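Local coordinates for phosphoinositide 3-kinase adapter protein 1 (Homo sapiens, PDB 5FOR) that links B-cell receptor and Toll-like receptor signalling to phosphoinositide 3-kinase as an adapter, here represented by its TIR domain, at residues S56-T61 with Q86-P91. Numbering follows the deposited sequence.
Sequences SLFLST and QRAFHP
Phe58 and Ala88 meet where the C-terminal ends of two helices, 52-60 and 82-88, lie side by side against the central parallel sheet of the TIR fold, strand order 2-1-3-4-5. The closest CA atoms across the two segments, those of Leu59 and Ala88, are 5.1 Å apart. The tight part of the contact is on the sheet side. Ala88 directs its methyl at helix 52-60 and sets CB against the edge of the Phe58 ring, near its plane, 3.6 Å from CD2; the same CB is 3.8 Å from the carbonyl O of Phe58. Next along the ring, Phe58 CE2 reaches Phe89 CE1 at 4.1 Å; the side chains cross obliquely, yet the ring planes differ by only about 28°. Phe89 begins from a backbone position whose CB points away from helix 52-60, and as the centre of an inverse gamma turn it marks the chain's exit from helix 82-88. With CG anti to its carbonyl carbon (chi1 -60°), its ring nevertheless comes back toward Phe58. Both rings continue into the hydrophobic core: Phe58 touches Leu10 and Val12 of strand 9-13 and meets His42 edge-to-face, while Phe89 rests on Val64 and Val66 of strand 63-68.

The outer side is looser and more exposed. There the Leu59 side chain lies over the backbone of helix 82-88, its CD2 3.9 Å from Ala88 N, a van der Waals approach by a methyl group. Arg87 contributes the aliphatic root of its side chain, whereas its guanidinium end leads away from helix 52-60. The contact therefore grades from ring and methyl packing into a thin hydrocarbon fringe, where Leu59 CD2 stands 4.0 Å from Arg87 CG.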
ATOM      1  N   SER A  56      -3.001   4.624 -14.038  1.00 96.55           N
ATOM      2  CA  SER A  56      -4.452   4.611 -13.938  1.00 91.23           C
ATOM      3  C   SER A  56      -4.860   4.000 -12.608  1.00 89.33           C
ATOM      4  O   SER A  56      -5.474   4.668 -11.783  1.00 87.67           O
ATOM      5  CB  SER A  56      -5.066   3.812 -15.099  1.00 83.54           C
ATOM      6  OG  SER A  56      -6.446   4.097 -15.263  1.00 72.63           O
ATOM      7  N   LEU A  57      -4.495   2.728 -12.420  1.00 93.89           N
ATOM      8  CA  LEU A  57      -4.837   1.941 -11.230  1.00 80.80           C
ATOM      9  C   LEU A  57      -4.523   2.677  -9.930  1.00 80.02           C
ATOM     10  O   LEU A  57      -5.323   2.647  -9.001  1.00 93.78           O
ATOM     11  CB  LEU A  57      -4.099   0.603 -11.249  1.00 63.74           C
ATOM     12  N   PHE A  58      -3.365   3.332  -9.873  1.00 66.59           N
ATOM     13  CA  PHE A  58      -2.932   4.056  -8.680  1.00 65.78           C
ATOM     14  C   PHE A  58      -3.973   5.082  -8.268  1.00 68.96           C
ATOM     15  O   PHE A  58      -4.295   5.234  -7.088  1.00 70.92           O
ATOM     16  CB  PHE A  58      -1.593   4.752  -8.929  1.00 60.09           C
ATOM     17  CG  PHE A  58      -0.432   4.067  -8.298  1.00 61.31           C
ATOM     18  CD1 PHE A  58       0.021   2.847  -8.784  1.00 63.23           C
ATOM     19  CD2 PHE A  58       0.222   4.643  -7.228  1.00 63.57           C
ATOM     20  CE1 PHE A  58       1.112   2.199  -8.200  1.00 63.38           C
ATOM     21  CE2 PHE A  58       1.314   4.007  -6.636  1.00 62.09           C
ATOM     22  CZ  PHE A  58       1.759   2.784  -7.124  1.00 59.77           C
ATOM     23  N   LEU A  59      -4.507   5.784  -9.257  1.00 63.00           N
ATOM     24  CA  LEU A  59      -5.454   6.837  -8.979  1.00 61.59           C
ATOM     25  C   LEU A  59      -6.892   6.329  -8.842  1.00 67.05           C
ATOM     26  O   LEU A  59      -7.713   6.960  -8.189  1.00 64.24           O
ATOM     27  CB  LEU A  59      -5.359   7.906 -10.057  1.00 59.84           C
ATOM     28  CG  LEU A  59      -4.159   8.826  -9.831  1.00 64.66           C
ATOM     29  CD1 LEU A  59      -4.158  10.000 -10.806  1.00 54.80           C
ATOM     30  CD2 LEU A  59      -4.183   9.352  -8.412  1.00 58.18           C
ATOM     31  N   SER A  60      -7.168   5.162  -9.408  1.00 73.87           N
ATOM     32  CA  SER A  60      -8.536   4.674  -9.565  1.00 69.71           C
ATOM     33  C   SER A  60      -8.988   3.750  -8.440  1.00 64.39           C
ATOM     34  O   SER A  60     -10.184   3.598  -8.195  1.00 69.09           O
ATOM     35  CB  SER A  60      -8.671   3.919 -10.889  1.00 67.88           C
ATOM     36  OG  SER A  60      -7.816   4.455 -11.879  1.00 69.82           O
ATOM     37  N   THR A  61      -8.036   3.106  -7.777  1.00 60.86           N
ATOM     38  CA  THR A  61      -8.375   2.082  -6.788  1.00 61.13           C
ATOM     39  C   THR A  61      -9.144   2.681  -5.609  1.00 52.09           C
ATOM     40  O   THR A  61      -9.076   3.881  -5.360  1.00 54.60           O
ATOM     41  CB  THR A  61      -7.116   1.349  -6.286  1.00 58.94           C
ATOM     42  OG1 THR A  61      -7.498   0.314  -5.364  1.00 57.38           O
ATOM     43  CG2 THR A  61      -6.163   2.338  -5.634  1.00 54.88           C
ATOM     44  N   GLN A  86       1.541  11.265  -3.545  1.00 49.11           N
ATOM     45  CA  GLN A  86       0.679  12.038  -2.661  1.00 54.30           C
ATOM     46  C   GLN A  86      -0.787  12.005  -3.126  1.00 54.59           C
ATOM     47  O   GLN A  86      -1.680  12.034  -2.274  1.00 60.78           O
ATOM     48  CB  GLN A  86       1.192  13.470  -2.563  1.00 45.08           C
ATOM     49  CG  GLN A  86       2.550  13.528  -1.911  1.00 46.01           C
ATOM     50  CD  GLN A  86       3.284  14.754  -2.308  1.00 53.44           C
ATOM     51  OE1 GLN A  86       2.913  15.421  -3.278  1.00 55.44           O
ATOM     52  NE2 GLN A  86       4.316  15.087  -1.555  1.00 50.45           N
ATOM     53  N   ARG A  87      -1.035  11.907  -4.448  1.00 50.17           N
ATOM     54  CA  ARG A  87      -2.390  12.158  -4.997  1.00 53.42           C
ATOM     55  C   ARG A  87      -3.001  10.740  -4.896  1.00 53.80           C
ATOM     56  O   ARG A  87      -4.147  10.610  -4.499  1.00 65.57           O
ATOM     57  CB  ARG A  87      -2.427  12.768  -6.465  1.00 72.15           C
ATOM     58  CG  ARG A  87      -3.881  13.137  -7.180  1.00 90.57           C
ATOM     59  CD  ARG A  87      -4.557  14.486  -6.664  1.00 96.25           C
ATOM     60  NE  ARG A  87      -4.523  15.712  -7.524  1.00104.46           N
ATOM     61  CZ  ARG A  87      -5.651  16.385  -7.808  1.00101.24           C
ATOM     62  NH1 ARG A  87      -6.808  15.947  -7.255  1.00112.24           N
ATOM     63  NH2 ARG A  87      -5.652  17.521  -8.517  1.00 84.37           N
ATOM     64  N   ALA A  88      -2.194   9.681  -5.092  1.00 55.67           N
ATOM     65  CA  ALA A  88      -2.635   8.263  -4.972  1.00 48.46           C
ATOM     66  C   ALA A  88      -2.978   7.816  -3.535  1.00 54.80           C
ATOM     67  O   ALA A  88      -3.986   7.146  -3.285  1.00 51.55           O
ATOM     68  CB  ALA A  88      -1.559   7.324  -5.541  1.00 45.34           C
ATOM     69  N   PHE A  89      -2.122   8.184  -2.591  1.00 57.24           N
ATOM     70  CA  PHE A  89      -2.266   7.730  -1.204  1.00 51.22           C
ATOM     71  C   PHE A  89      -3.149   8.700  -0.448  1.00 49.43           C
ATOM     72  O   PHE A  89      -2.727   9.330   0.523  1.00 41.25           O
ATOM     73  CB  PHE A  89      -0.910   7.620  -0.514  1.00 40.01           C
ATOM     74  CG  PHE A  89       0.031   6.654  -1.163  1.00 43.06           C
ATOM     75  CD1 PHE A  89      -0.421   5.742  -2.112  1.00 40.71           C
ATOM     76  CD2 PHE A  89       1.374   6.647  -0.808  1.00 39.16           C
ATOM     77  CE1 PHE A  89       0.458   4.850  -2.698  1.00 44.77           C
ATOM     78  CE2 PHE A  89       2.249   5.756  -1.373  1.00 35.25           C
ATOM     79  CZ  PHE A  89       1.797   4.858  -2.329  1.00 43.97           C
ATOM     80  N   HIS A  90      -4.374   8.812  -0.929  1.00 50.09           N
ATOM     81  CA  HIS A  90      -5.309   9.819  -0.483  1.00 48.91           C
ATOM     82  C   HIS A  90      -6.716   9.365  -0.878  1.00 54.59           C
ATOM     83  O   HIS A  90      -6.869   8.690  -1.894  1.00 51.44           O
ATOM     84  CB  HIS A  90      -4.976  11.161  -1.109  1.00 46.59           C
ATOM     85  CG  HIS A  90      -5.927  12.244  -0.724  1.00 55.85           C
ATOM     86  ND1 HIS A  90      -5.791  12.972   0.440  1.00 60.35           N
ATOM     87  CD2 HIS A  90      -7.047  12.700  -1.329  1.00 48.18           C
ATOM     88  CE1 HIS A  90      -6.778  13.845   0.526  1.00 53.70           C
ATOM     89  NE2 HIS A  90      -7.556  13.696  -0.531  1.00 59.53           N
ATOM     90  N   PRO A  91      -7.739   9.678  -0.054  1.00 43.81           N
ATOM     91  CA  PRO A  91      -7.694  10.285   1.285  1.00 43.98           C
ATOM     92  C   PRO A  91      -7.200   9.312   2.377  1.00 50.22           C
ATOM     93  O   PRO A  91      -7.142   8.100   2.125  1.00 48.92           O
ATOM     94  CB  PRO A  91      -9.152  10.708   1.517  1.00 46.27           C
ATOM     95  CG  PRO A  91      -9.956   9.785   0.706  1.00 42.14           C
ATOM     96  CD  PRO A  91      -9.122   9.448  -0.507  1.00 39.66           C
TER